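Side-chain contacts in flap endonuclease 1 (Methanocaldococcus jannaschii, PDB 1A76), which cuts 5' flaps from DNA and trims 5' ends as a magnesium-dependent, structure-specific nuclease of DNA replication and repair: residues Y33-L36 with T37-L41; T128-M131 with V132-K136; C135-L138 with L139-G143; I287-L290 with V291-D295. All blocks are in the same frame, centred on the assembly; numbering follows the deposited sequence.

Contact 1 (Y33-L36 with T37-L41); sequences YQFL and TSIRL
Phe35 and Ile39 form the tight side of this last helical turn. Their side chains lie alongside each other, pointing the same way, with Ile39 CD1 3.7 Å from Phe35 CB and lying oblique to the ring, near CG and CD1. The backbone bond from Ile39 N to Phe35 O (2.8 Å) closes the turn. Val61 and Lys64 of helix 56-70 pack on Phe35, and Asn59 on Ile39, so this flank faces inward.

The other flank is polar and solvent-facing, Thr37 and Ser38 being exposed. Gln34 O is gripped twice by Ser38, by OG at 2.7 Å and by the backbone N at 3.0 Å, the two donors arriving from opposite faces of the carbonyl plane. A first torsion of 58° sets Ser38 OG between its backbone N and carbonyl carbon, which points the hydroxyl back at Gln34 O. Looser are the Gln34 amide, folded over at chi2 with NE2 3.5 Å from Ser38 OG, and the weak bond from Arg40 NE to Leu36 O, Arg40 NH1 being held by Gly44 O. A water links Leu36 O to Ile39 O. Such use of the last carbonyls typifies a helix C-terminus, here of helix 28-38 in the N-domain.

Contact 2 (T128-M131 with V132-K136); sequences TPKM and VENCK
The backbone N of Glu133 donates to Pro129 O at 2.8 Å, the shortest sound bond of this turn. Its side chain works in the other direction: OE1 takes a salt bridge from Lys136 NZ at 3.1 Å, and the ammonium meets it almost in line with the C-O bond. The same nitrogen is gripped by Glu82 and Glu148, so three carboxylates share one buried lysine. Glu133 reaches this cluster with CG turned away from its carbonyl carbon (chi1 -82°) and a bend at chi2 that folds the carboxylate back over the start of the helix. Its other oxygen lies near a carboxylate oxygen of Glu82, a like-charge approach that the lysine probably offsets. With an alanine here, Lys136 would probably lose one of its three carboxylate partners and be held less firmly in place.

On another flank, the outer methylenes of Lys130 pass obliquely across the Asn134 amide, CE standing 3.4 Å from ND2. Val132 sends CG2 back to 3.1 Å from Thr128 O, whose carbonyl also receives the backbone N of Val132 at 2.9 Å. Met131 and Cys135 face helix 56-70, both touching Tyr58, while Val132 meets Met29 of helix 28-38. At the very start, Thr128 OG1 accepts from Met131 N at 3.2 Å. Thr128 is thus the N-cap, with Pro129 as first helical residue, and it opens helix 129-142 of the I-domain.

Contact 3 (C135-L138 with L139-G143); sequences CKYL and LSLMG
Tyr137 CG stands opposite the backbone nitrogen (chi1 171°), while Leu141 CG lies anti to its own carbonyl carbon (chi1 -73°), and the two side chains cross obliquely, one turn apart. Leu141 CD1 consequently sits over one face of the phenol ring, 3.8 Å from the centroid and 26° off the normal, a CH-pi contact. The methyl is displaced toward the rim and comes within 3.5 Å of CE2. Tyr137 O meanwhile accepts a sound bond from Leu141 N at 2.9 Å; Ser140 OG also points at it, but the modelled separation of 2.5 Å is very short and its exact length doubtful.

These residues form the last turns of helix 129-142, which Gly143 closes with a Schellman motif, with positive phi and two bonds back into the last turn, one of them from its N to Ser140 O at 3.1 Å. From there the chain leads toward strand 146-148 at the edge of the nuclease sheet.

The flank that includes Leu138 and Met142 is apolar. Met142, bent at chi3, carries SD to 3.9 Å from Leu138 CG, the two side chains crossing at a slant, and its CG lies 3.1 Å from Leu138 O. Phe289 and Leu290 of helix 283-292 pack on Leu138, whereas Ile286 of the same helix meets both Leu141 and Met142. Leu139 turns to the sheet instead, against Trp77 and Phe79 of strand 74-79, with Val61 of helix 56-70 touching it as well.

Contact 4 (I287-L290 with V291-D295); sequences IKFL and VDEND
The Phe289 ring carries the amide nitrogen of Asn294 over one face, ND2 standing 3.7 Å above the plane and displaced toward the rim, with ring and amide planes 58° apart. Tyr58 meets the ring edge-to-face, and Glu293 OE1 approaches its CD1 obliquely at 3.5 Å. Asn294 ND2 also donates to Phe289 O at 2.9 Å; the oxygen lies close to the amide plane, but the nitrogen stands above the carbonyl plane. With Asn294 replaced by alanine, Phe289 O is likely to lose this donor and the ring the amide packed over its face.

The turn beneath is widened. Asp292 N to Ile287 O (3.0 Å) and Glu293 N to Lys288 O (2.7 Å) have the five-residue spacing of a pi-type turn, while Val291 N reaches Ile287 O at 2.7 Å in an ordinary alpha-type bond. Ile287 and Val291 run side by side, CG2 of the first 4.1 Å from CB of the second, and both touch Tyr298 of helix 298-315. On the exposed flank, extended Lys288 passes Glu293 obliquely. Its NZ remains 4.1 Å from Glu293 OE2, so the attraction is probably diffuse, and among the side chains the directed hydrogen bond comes from the neutral amide.

In the fold
Contacts 2 and 3 share Cys135 and Lys136 and cover the opening and closing turns of helix 129-142. Contact 3 is the most buried of the four and mainly apolar; contact 2 is partly buried and charged, about 7 Å, side chain to side chain, from Asp80, a predicted magnesium ligand. Contacts 1 and 4 end other helices, 28-38 and 283-292, each with an interior flank and a polar outer one. Contact 1 lies near the bound manganese, whereas contact 4 is remote from the metal sites. Phe289 of contact 4 packs against contacts 2 and 3, and helix 56-70 touches all four.

Contact 1 (Y33-L36 with T37-L41)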
ATOM      1  N   TYR A  33       0.310   7.718  -0.157  1.00 11.16           N
ATOM      2  CA  TYR A  33      -0.772   8.439   0.492  1.00 10.74           C
ATOM      3  C   TYR A  33      -0.266   8.911   1.854  1.00  8.96           C
ATOM      4  O   TYR A  33      -0.524  10.042   2.265  1.00  9.44           O
ATOM      5  CB  TYR A  33      -1.989   7.527   0.652  1.00 13.91           C
ATOM      6  CG  TYR A  33      -2.783   7.319  -0.622  1.00 17.08           C
ATOM      7  CD1 TYR A  33      -3.433   8.382  -1.250  1.00 18.14           C
ATOM      8  CD2 TYR A  33      -2.925   6.042  -1.176  1.00 18.19           C
ATOM      9  CE1 TYR A  33      -4.213   8.171  -2.404  1.00 19.49           C
ATOM     10  CE2 TYR A  33      -3.691   5.822  -2.316  1.00 19.69           C
ATOM     11  CZ  TYR A  33      -4.335   6.885  -2.926  1.00 21.03           C
ATOM     12  OH  TYR A  33      -5.092   6.646  -4.060  1.00 25.56           O
ATOM     13  N   GLN A  34       0.486   8.050   2.534  1.00 10.23           N
ATOM     14  CA  GLN A  34       1.054   8.373   3.842  1.00 11.76           C
ATOM     15  C   GLN A  34       1.979   9.589   3.779  1.00 10.89           C
ATOM     16  O   GLN A  34       1.909  10.461   4.639  1.00 11.45           O
ATOM     17  CB  GLN A  34       1.820   7.169   4.400  1.00 14.96           C
ATOM     18  CG  GLN A  34       2.242   7.317   5.850  1.00 16.78           C
ATOM     19  CD  GLN A  34       1.076   7.652   6.763  1.00 18.40           C
ATOM     20  OE1 GLN A  34       0.075   6.929   6.805  1.00 18.27           O
ATOM     21  NE2 GLN A  34       1.196   8.755   7.494  1.00 17.34           N
ATOM     22  N   PHE A  35       2.842   9.638   2.766  1.00 11.93           N
ATOM     23  CA  PHE A  35       3.775  10.755   2.582  1.00 12.64           C
ATOM     24  C   PHE A  35       3.008  12.040   2.335  1.00 11.94           C
ATOM     25  O   PHE A  35       3.368  13.093   2.849  1.00 13.47           O
ATOM     26  CB  PHE A  35       4.709  10.519   1.376  1.00 10.60           C
ATOM     27  CG  PHE A  35       5.673   9.364   1.552  1.00  9.96           C
ATOM     28  CD1 PHE A  35       6.045   8.922   2.820  1.00  8.70           C
ATOM     29  CD2 PHE A  35       6.181   8.700   0.434  1.00  8.53           C
ATOM     30  CE1 PHE A  35       6.908   7.830   2.966  1.00  8.14           C
ATOM     31  CE2 PHE A  35       7.038   7.609   0.564  1.00  9.22           C
ATOM     32  CZ  PHE A  35       7.403   7.171   1.830  1.00  6.13           C
ATOM     33  N   LEU A  36       1.953  11.938   1.530  1.00 12.94           N
ATOM     34  CA  LEU A  36       1.133  13.083   1.180  1.00 14.30           C
ATOM     35  C   LEU A  36       0.454  13.691   2.394  1.00 16.00           C
ATOM     36  O   LEU A  36       0.329  14.913   2.479  1.00 15.54           O
ATOM     37  CB  LEU A  36       0.069  12.688   0.146  1.00 13.50           C
ATOM     38  CG  LEU A  36       0.507  12.688  -1.323  1.00 11.62           C
ATOM     39  CD1 LEU A  36      -0.483  11.929  -2.190  1.00 10.96           C
ATOM     40  CD2 LEU A  36       0.630  14.129  -1.789  1.00 13.28           C
ATOM     41  N   THR A  37       0.009  12.857   3.332  1.00 16.92           N
ATOM     42  CA  THR A  37      -0.658  13.405   4.499  1.00 18.68           C
ATOM     43  C   THR A  37       0.269  13.793   5.648  1.00 18.36           C
ATOM     44  O   THR A  37      -0.089  14.668   6.428  1.00 20.78           O
ATOM     45  CB  THR A  37      -1.820  12.468   5.035  1.00 18.50           C
ATOM     46  OG1 THR A  37      -1.526  12.030   6.364  1.00 22.44           O
ATOM     47  CG2 THR A  37      -2.046  11.269   4.138  1.00 11.54           C
ATOM     48  N   SER A  38       1.459  13.190   5.740  1.00 18.77           N
ATOM     49  CA  SER A  38       2.382  13.516   6.837  1.00 16.20           C
ATOM     50  C   SER A  38       3.604  14.372   6.484  1.00 18.07           C
ATOM     51  O   SER A  38       4.211  14.983   7.367  1.00 17.53           O
ATOM     52  CB  SER A  38       2.847  12.234   7.548  1.00 16.00           C
ATOM     53  OG  SER A  38       3.482  11.331   6.660  1.00 19.45           O
ATOM     54  N   ILE A  39       3.970  14.419   5.207  1.00 20.47           N
ATOM     55  CA  ILE A  39       5.114  15.224   4.775  1.00 18.90           C
ATOM     56  C   ILE A  39       4.574  16.542   4.235  1.00 21.79           C
ATOM     57  O   ILE A  39       4.258  16.666   3.053  1.00 20.31           O
ATOM     58  CB  ILE A  39       5.941  14.516   3.667  1.00 17.61           C
ATOM     59  CG1 ILE A  39       6.488  13.185   4.196  1.00 13.46           C
ATOM     60  CG2 ILE A  39       7.098  15.400   3.235  1.00 16.95           C
ATOM     61  CD1 ILE A  39       7.357  12.423   3.201  1.00 13.19           C
ATOM     62  N   ARG A  40       4.465  17.529   5.116  1.00 26.91           N
ATOM     63  CA  ARG A  40       3.931  18.821   4.725  1.00 33.25           C
ATOM     64  C   ARG A  40       4.695  19.990   5.338  1.00 36.74           C
ATOM     65  O   ARG A  40       5.620  19.805   6.131  1.00 37.83           O
ATOM     66  CB  ARG A  40       2.455  18.891   5.118  1.00 34.82           C
ATOM     67  CG  ARG A  40       1.545  18.143   4.168  1.00 36.21           C
ATOM     68  CD  ARG A  40       0.306  17.610   4.868  1.00 39.13           C
ATOM     69  NE  ARG A  40      -0.559  16.886   3.941  1.00 39.98           N
ATOM     70  CZ  ARG A  40      -1.413  17.471   3.110  1.00 40.32           C
ATOM     71  NH1 ARG A  40      -1.524  18.794   3.098  1.00 42.07           N
ATOM     72  NH2 ARG A  40      -2.165  16.734   2.296  1.00 38.89           N
ATOM     73  N   LEU A  41       4.304  21.200   4.953  1.00 40.38           N
ATOM     74  CA  LEU A  41       4.948  22.401   5.460  1.00 43.91           C
ATOM     75  C   LEU A  41       4.534  22.660   6.899  1.00 46.32           C
ATOM     76  O   LEU A  41       3.735  21.918   7.469  1.00 45.94           O
ATOM     77  CB  LEU A  41       4.585  23.603   4.580  1.00 45.11           C
ATOM     78  CG  LEU A  41       5.714  24.211   3.739  1.00 44.97           C
ATOM     79  CD1 LEU A  41       6.701  23.129   3.313  1.00 45.50           C
ATOM     80  CD2 LEU A  41       5.120  24.899   2.519  1.00 45.69           C
TER
HETATM   81  O   HOH W   1       1.583  16.730   1.367  1.00 25.96           O

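Contact 2 (T128-M131 with V132-K136)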
ATOM      1  N   THR A 128      -1.993  11.536  -8.106  1.00 21.36           N
ATOM      2  CA  THR A 128      -2.405  11.336  -9.489  1.00 17.88           C
ATOM      3  C   THR A 128      -1.575  10.273 -10.193  1.00 15.30           C
ATOM      4  O   THR A 128      -0.477   9.951  -9.767  1.00 13.93           O
ATOM      5  CB  THR A 128      -2.247  12.621 -10.314  1.00 17.27           C
ATOM      6  OG1 THR A 128      -0.876  13.039 -10.277  1.00 17.70           O
ATOM      7  CG2 THR A 128      -3.123  13.723  -9.774  1.00 12.05           C
ATOM      8  N   PRO A 129      -2.105   9.708 -11.286  1.00 15.71           N
ATOM      9  CA  PRO A 129      -1.356   8.684 -12.029  1.00 15.92           C
ATOM     10  C   PRO A 129       0.019   9.201 -12.453  1.00 19.26           C
ATOM     11  O   PRO A 129       1.004   8.468 -12.405  1.00 17.83           O
ATOM     12  CB  PRO A 129      -2.256   8.384 -13.223  1.00 16.73           C
ATOM     13  CG  PRO A 129      -3.644   8.698 -12.711  1.00 12.57           C
ATOM     14  CD  PRO A 129      -3.447   9.927 -11.855  1.00 14.46           C
ATOM     15  N   LYS A 130       0.078  10.467 -12.863  1.00 18.75           N
ATOM     16  CA  LYS A 130       1.336  11.079 -13.282  1.00 18.44           C
ATOM     17  C   LYS A 130       2.330  11.151 -12.122  1.00 17.94           C
ATOM     18  O   LYS A 130       3.527  10.933 -12.307  1.00 17.79           O
ATOM     19  CB  LYS A 130       1.098  12.490 -13.813  1.00 21.70           C
ATOM     20  CG  LYS A 130       2.369  13.335 -13.926  1.00 28.70           C
ATOM     21  CD  LYS A 130       3.386  12.661 -14.852  1.00 32.60           C
ATOM     22  CE  LYS A 130       4.569  13.571 -15.167  1.00 33.45           C
ATOM     23  NZ  LYS A 130       5.166  13.261 -16.496  1.00 36.08           N
ATOM     24  N   MET A 131       1.833  11.484 -10.937  1.00 14.22           N
ATOM     25  CA  MET A 131       2.679  11.575  -9.750  1.00 14.50           C
ATOM     26  C   MET A 131       3.189  10.190  -9.390  1.00 16.86           C
ATOM     27  O   MET A 131       4.343  10.026  -8.996  1.00 13.80           O
ATOM     28  CB  MET A 131       1.902  12.154  -8.573  1.00 14.30           C
ATOM     29  CG  MET A 131       2.768  12.381  -7.343  1.00 14.97           C
ATOM     30  SD  MET A 131       1.861  12.958  -5.902  1.00 13.82           S
ATOM     31  CE  MET A 131       1.377  14.626  -6.419  1.00 12.19           C
ATOM     32  N   VAL A 132       2.309   9.202  -9.529  1.00 15.66           N
ATOM     33  CA  VAL A 132       2.646   7.809  -9.262  1.00 15.15           C
ATOM     34  C   VAL A 132       3.703   7.360 -10.272  1.00 15.42           C
ATOM     35  O   VAL A 132       4.651   6.664  -9.930  1.00 13.75           O
ATOM     36  CB  VAL A 132       1.403   6.883  -9.413  1.00 15.52           C
ATOM     37  CG1 VAL A 132       1.822   5.423  -9.255  1.00 14.40           C
ATOM     38  CG2 VAL A 132       0.340   7.258  -8.382  1.00 14.54           C
ATOM     39  N   GLU A 133       3.526   7.749 -11.530  1.00 15.93           N
ATOM     40  CA  GLU A 133       4.491   7.371 -12.557  1.00 15.80           C
ATOM     41  C   GLU A 133       5.851   8.036 -12.257  1.00 12.72           C
ATOM     42  O   GLU A 133       6.896   7.420 -12.447  1.00 13.51           O
ATOM     43  CB  GLU A 133       3.975   7.777 -13.941  1.00 17.63           C
ATOM     44  CG  GLU A 133       2.959   6.802 -14.601  1.00 26.35           C
ATOM     45  CD  GLU A 133       2.250   5.848 -13.632  1.00 31.98           C
ATOM     46  OE1 GLU A 133       2.803   4.769 -13.327  1.00 33.14           O
ATOM     47  OE2 GLU A 133       1.124   6.167 -13.183  1.00 34.98           O
ATOM     48  N   ASN A 134       5.820   9.278 -11.778  1.00 11.33           N
ATOM     49  CA  ASN A 134       7.024  10.038 -11.420  1.00 12.45           C
ATOM     50  C   ASN A 134       7.776   9.371 -10.256  1.00 12.46           C
ATOM     51  O   ASN A 134       9.005   9.408 -10.185  1.00  9.61           O
ATOM     52  CB  ASN A 134       6.646  11.468 -11.022  1.00 14.11           C
ATOM     53  CG  ASN A 134       6.493  12.399 -12.222  1.00 16.34           C
ATOM     54  OD1 ASN A 134       6.023  13.539 -12.086  1.00 19.33           O
ATOM     55  ND2 ASN A 134       6.890  11.929 -13.390  1.00 12.85           N
ATOM     56  N   CYS A 135       7.026   8.761  -9.344  1.00 10.51           N
ATOM     57  CA  CYS A 135       7.619   8.073  -8.206  1.00 10.18           C
ATOM     58  C   CYS A 135       8.352   6.819  -8.682  1.00  9.14           C
ATOM     59  O   CYS A 135       9.423   6.487  -8.186  1.00 10.57           O
ATOM     60  CB  CYS A 135       6.531   7.694  -7.200  1.00 10.93           C
ATOM     61  SG  CYS A 135       5.978   9.096  -6.196  1.00  8.09           S
ATOM     62  N   LYS A 136       7.768   6.130  -9.654  1.00 10.72           N
ATOM     63  CA  LYS A 136       8.383   4.927 -10.202  1.00 13.19           C
ATOM     64  C   LYS A 136       9.667   5.318 -10.924  1.00 15.74           C
ATOM     65  O   LYS A 136      10.668   4.621 -10.840  1.00 14.09           O
ATOM     66  CB  LYS A 136       7.427   4.243 -11.187  1.00 14.28           C
ATOM     67  CG  LYS A 136       6.148   3.726 -10.557  1.00 16.57           C
ATOM     68  CD  LYS A 136       5.222   3.183 -11.641  1.00 18.93           C
ATOM     69  CE  LYS A 136       4.165   2.244 -11.078  1.00 17.42           C
ATOM     70  NZ  LYS A 136       3.088   1.973 -12.091  1.00 20.56           N
TER

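Contact 3 (C135-L138 with L139-G143)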
ATOM      1  N   CYS A 135       7.026   8.761  -9.344  1.00 10.51           N
ATOM      2  CA  CYS A 135       7.619   8.073  -8.206  1.00 10.18           C
ATOM      3  C   CYS A 135       8.352   6.819  -8.682  1.00  9.14           C
ATOM      4  O   CYS A 135       9.423   6.487  -8.186  1.00 10.57           O
ATOM      5  CB  CYS A 135       6.531   7.694  -7.200  1.00 10.93           C
ATOM      6  SG  CYS A 135       5.978   9.096  -6.196  1.00  8.09           S
ATOM      7  N   LYS A 136       7.768   6.130  -9.654  1.00 10.72           N
ATOM      8  CA  LYS A 136       8.383   4.927 -10.202  1.00 13.19           C
ATOM      9  C   LYS A 136       9.667   5.318 -10.924  1.00 15.74           C
ATOM     10  O   LYS A 136      10.668   4.621 -10.840  1.00 14.09           O
ATOM     11  CB  LYS A 136       7.427   4.243 -11.187  1.00 14.28           C
ATOM     12  CG  LYS A 136       6.148   3.726 -10.557  1.00 16.57           C
ATOM     13  CD  LYS A 136       5.222   3.183 -11.641  1.00 18.93           C
ATOM     14  CE  LYS A 136       4.165   2.244 -11.078  1.00 17.42           C
ATOM     15  NZ  LYS A 136       3.088   1.973 -12.091  1.00 20.56           N
ATOM     16  N   TYR A 137       9.625   6.433 -11.647  1.00 13.85           N
ATOM     17  CA  TYR A 137      10.793   6.918 -12.383  1.00 12.46           C
ATOM     18  C   TYR A 137      11.911   7.236 -11.401  1.00 12.93           C
ATOM     19  O   TYR A 137      13.072   6.891 -11.623  1.00 13.38           O
ATOM     20  CB  TYR A 137      10.434   8.179 -13.173  1.00 14.98           C
ATOM     21  CG  TYR A 137      11.624   8.892 -13.810  1.00 16.34           C
ATOM     22  CD1 TYR A 137      12.461   8.225 -14.709  1.00 18.50           C
ATOM     23  CD2 TYR A 137      11.894  10.241 -13.534  1.00 17.94           C
ATOM     24  CE1 TYR A 137      13.538   8.881 -15.323  1.00 17.02           C
ATOM     25  CE2 TYR A 137      12.976  10.908 -14.148  1.00 18.72           C
ATOM     26  CZ  TYR A 137      13.787  10.217 -15.039  1.00 17.72           C
ATOM     27  OH  TYR A 137      14.843  10.851 -15.659  1.00 21.92           O
ATOM     28  N   LEU A 138      11.552   7.902 -10.309  1.00 13.46           N
ATOM     29  CA  LEU A 138      12.525   8.270  -9.292  1.00 13.28           C
ATOM     30  C   LEU A 138      13.179   7.015  -8.711  1.00 13.65           C
ATOM     31  O   LEU A 138      14.390   6.981  -8.480  1.00 16.08           O
ATOM     32  CB  LEU A 138      11.845   9.083  -8.181  1.00 12.11           C
ATOM     33  CG  LEU A 138      12.682   9.430  -6.939  1.00 12.18           C
ATOM     34  CD1 LEU A 138      13.899  10.248  -7.344  1.00 14.71           C
ATOM     35  CD2 LEU A 138      11.822  10.192  -5.926  1.00 15.07           C
ATOM     36  N   LEU A 139      12.379   5.979  -8.487  1.00 13.32           N
ATOM     37  CA  LEU A 139      12.912   4.742  -7.927  1.00 10.31           C
ATOM     38  C   LEU A 139      13.894   4.114  -8.906  1.00 10.62           C
ATOM     39  O   LEU A 139      14.923   3.572  -8.504  1.00 13.63           O
ATOM     40  CB  LEU A 139      11.782   3.770  -7.623  1.00  8.92           C
ATOM     41  CG  LEU A 139      10.956   4.106  -6.372  1.00  7.17           C
ATOM     42  CD1 LEU A 139       9.743   3.187  -6.336  1.00  6.85           C
ATOM     43  CD2 LEU A 139      11.811   3.926  -5.116  1.00  5.29           C
ATOM     44  N   SER A 140      13.574   4.191 -10.194  1.00 12.03           N
ATOM     45  CA  SER A 140      14.449   3.633 -11.222  1.00 13.94           C
ATOM     46  C   SER A 140      15.777   4.382 -11.206  1.00 11.81           C
ATOM     47  O   SER A 140      16.849   3.790 -11.331  1.00 13.97           O
ATOM     48  CB  SER A 140      13.804   3.776 -12.597  1.00 15.82           C
ATOM     49  OG  SER A 140      13.987   5.095 -13.069  1.00 25.06           O
ATOM     50  N   LEU A 141      15.699   5.698 -11.069  1.00 12.24           N
ATOM     51  CA  LEU A 141      16.902   6.521 -11.028  1.00 12.33           C
ATOM     52  C   LEU A 141      17.702   6.148  -9.791  1.00 12.94           C
ATOM     53  O   LEU A 141      18.930   6.153  -9.806  1.00 12.32           O
ATOM     54  CB  LEU A 141      16.527   8.010 -10.979  1.00 10.93           C
ATOM     55  CG  LEU A 141      15.981   8.569 -12.291  1.00 14.12           C
ATOM     56  CD1 LEU A 141      15.626  10.034 -12.102  1.00 14.45           C
ATOM     57  CD2 LEU A 141      17.016   8.382 -13.404  1.00 10.73           C
ATOM     58  N   MET A 142      16.992   5.810  -8.719  1.00 12.88           N
ATOM     59  CA  MET A 142      17.635   5.444  -7.468  1.00  7.30           C
ATOM     60  C   MET A 142      18.181   4.020  -7.462  1.00  5.22           C
ATOM     61  O   MET A 142      18.881   3.629  -6.528  1.00  5.99           O
ATOM     62  CB  MET A 142      16.656   5.620  -6.307  1.00 10.65           C
ATOM     63  CG  MET A 142      16.268   7.059  -6.024  1.00  9.99           C
ATOM     64  SD  MET A 142      14.982   7.096  -4.768  1.00 14.87           S
ATOM     65  CE  MET A 142      15.826   6.393  -3.370  1.00 11.23           C
ATOM     66  N   GLY A 143      17.864   3.259  -8.504  1.00  3.84           N
ATOM     67  CA  GLY A 143      18.326   1.884  -8.618  1.00  5.25           C
ATOM     68  C   GLY A 143      17.563   0.947  -7.711  1.00  9.36           C
ATOM     69  O   GLY A 143      18.014  -0.181  -7.439  1.00  7.55           O
TER

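Contact 4 (I287-L290 with V291-D295)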
ATOM      1  N   ILE A 287      19.530  14.400  -9.317  1.00  8.87           N
ATOM      2  CA  ILE A 287      19.711  15.833  -9.065  1.00 11.98           C
ATOM      3  C   ILE A 287      18.803  16.666  -9.976  1.00  9.56           C
ATOM      4  O   ILE A 287      18.135  17.606  -9.530  1.00 12.49           O
ATOM      5  CB  ILE A 287      21.182  16.263  -9.312  1.00 12.25           C
ATOM      6  CG1 ILE A 287      22.080  15.606  -8.264  1.00 16.50           C
ATOM      7  CG2 ILE A 287      21.303  17.788  -9.292  1.00  8.94           C
ATOM      8  CD1 ILE A 287      23.352  16.373  -7.935  1.00 20.64           C
ATOM      9  N   LYS A 288      18.777  16.314 -11.251  1.00 11.31           N
ATOM     10  CA  LYS A 288      17.962  17.028 -12.206  1.00 12.26           C
ATOM     11  C   LYS A 288      16.490  16.909 -11.874  1.00 15.80           C
ATOM     12  O   LYS A 288      15.757  17.893 -11.896  1.00 13.83           O
ATOM     13  CB  LYS A 288      18.209  16.495 -13.614  1.00 12.73           C
ATOM     14  CG  LYS A 288      17.404  17.200 -14.683  1.00 16.98           C
ATOM     15  CD  LYS A 288      17.332  16.390 -15.971  1.00 20.26           C
ATOM     16  CE  LYS A 288      16.468  17.104 -17.007  1.00 20.72           C
ATOM     17  NZ  LYS A 288      16.693  16.562 -18.379  1.00 21.52           N
ATOM     18  N   PHE A 289      16.048  15.698 -11.570  1.00 15.28           N
ATOM     19  CA  PHE A 289      14.642  15.494 -11.259  1.00 15.70           C
ATOM     20  C   PHE A 289      14.251  16.185  -9.954  1.00 15.66           C
ATOM     21  O   PHE A 289      13.307  16.994  -9.918  1.00 15.71           O
ATOM     22  CB  PHE A 289      14.327  13.989 -11.180  1.00 11.43           C
ATOM     23  CG  PHE A 289      12.895  13.700 -10.850  1.00 15.33           C
ATOM     24  CD1 PHE A 289      11.896  13.918 -11.796  1.00 13.63           C
ATOM     25  CD2 PHE A 289      12.536  13.256  -9.582  1.00 16.32           C
ATOM     26  CE1 PHE A 289      10.553  13.700 -11.481  1.00 14.91           C
ATOM     27  CE2 PHE A 289      11.197  13.034  -9.252  1.00 15.77           C
ATOM     28  CZ  PHE A 289      10.202  13.259 -10.209  1.00 13.92           C
ATOM     29  N   LEU A 290      14.992  15.881  -8.891  1.00 14.70           N
ATOM     30  CA  LEU A 290      14.725  16.430  -7.566  1.00 16.18           C
ATOM     31  C   LEU A 290      15.070  17.915  -7.357  1.00 15.87           C
ATOM     32  O   LEU A 290      14.216  18.716  -6.946  1.00 13.52           O
ATOM     33  CB  LEU A 290      15.454  15.580  -6.508  1.00 13.65           C
ATOM     34  CG  LEU A 290      14.628  14.703  -5.552  1.00 15.69           C
ATOM     35  CD1 LEU A 290      13.410  14.093  -6.266  1.00  9.79           C
ATOM     36  CD2 LEU A 290      15.533  13.619  -4.963  1.00 10.36           C
ATOM     37  N   VAL A 291      16.313  18.283  -7.640  1.00 16.27           N
ATOM     38  CA  VAL A 291      16.757  19.665  -7.450  1.00 16.62           C
ATOM     39  C   VAL A 291      16.334  20.611  -8.573  1.00 17.57           C
ATOM     40  O   VAL A 291      15.636  21.597  -8.343  1.00 19.13           O
ATOM     41  CB  VAL A 291      18.310  19.738  -7.308  1.00 15.50           C
ATOM     42  CG1 VAL A 291      18.754  21.187  -7.074  1.00 13.17           C
ATOM     43  CG2 VAL A 291      18.768  18.855  -6.168  1.00 17.27           C
ATOM     44  N   ASP A 292      16.774  20.312  -9.787  1.00 19.40           N
ATOM     45  CA  ASP A 292      16.467  21.152 -10.937  1.00 17.71           C
ATOM     46  C   ASP A 292      14.972  21.292 -11.197  1.00 17.45           C
ATOM     47  O   ASP A 292      14.436  22.398 -11.248  1.00 16.60           O
ATOM     48  CB  ASP A 292      17.124  20.586 -12.198  1.00 19.36           C
ATOM     49  CG  ASP A 292      18.639  20.689 -12.175  1.00 18.86           C
ATOM     50  OD1 ASP A 292      19.187  21.291 -11.232  1.00 21.61           O
ATOM     51  OD2 ASP A 292      19.286  20.158 -13.107  1.00 19.60           O
ATOM     52  N   GLU A 293      14.303  20.160 -11.366  1.00 15.55           N
ATOM     53  CA  GLU A 293      12.891  20.165 -11.670  1.00 16.80           C
ATOM     54  C   GLU A 293      11.926  20.233 -10.493  1.00 17.28           C
ATOM     55  O   GLU A 293      10.780  20.676 -10.653  1.00 14.99           O
ATOM     56  CB  GLU A 293      12.571  18.948 -12.514  1.00 17.66           C
ATOM     57  CG  GLU A 293      13.436  18.842 -13.735  1.00 26.96           C
ATOM     58  CD  GLU A 293      13.249  17.531 -14.440  1.00 27.94           C
ATOM     59  OE1 GLU A 293      12.569  16.648 -13.881  1.00 30.02           O
ATOM     60  OE2 GLU A 293      13.781  17.381 -15.554  1.00 35.39           O
ATOM     61  N   ASN A 294      12.364  19.808  -9.311  1.00 17.16           N
ATOM     62  CA  ASN A 294      11.440  19.837  -8.189  1.00 16.38           C
ATOM     63  C   ASN A 294      11.866  20.613  -6.957  1.00 16.61           C
ATOM     64  O   ASN A 294      11.332  20.428  -5.863  1.00 16.47           O
ATOM     65  CB  ASN A 294      11.026  18.409  -7.863  1.00 17.82           C
ATOM     66  CG  ASN A 294       9.979  17.899  -8.840  1.00 15.41           C
ATOM     67  OD1 ASN A 294       8.811  18.283  -8.761  1.00 15.87           O
ATOM     68  ND2 ASN A 294      10.396  17.061  -9.782  1.00 15.33           N
ATOM     69  N   ASP A 295      12.838  21.494  -7.159  1.00 16.72           N
ATOM     70  CA  ASP A 295      13.318  22.380  -6.122  1.00 17.02           C
ATOM     71  C   ASP A 295      13.782  21.796  -4.796  1.00 16.19           C
ATOM     72  O   ASP A 295      13.645  22.438  -3.745  1.00 16.87           O
ATOM     73  CB  ASP A 295      12.250  23.443  -5.877  1.00 21.32           C
ATOM     74  CG  ASP A 295      11.933  24.232  -7.129  1.00 25.52           C
ATOM     75  OD1 ASP A 295      12.863  24.856  -7.678  1.00 26.23           O
ATOM     76  OD2 ASP A 295      10.767  24.222  -7.573  1.00 22.76           O
TER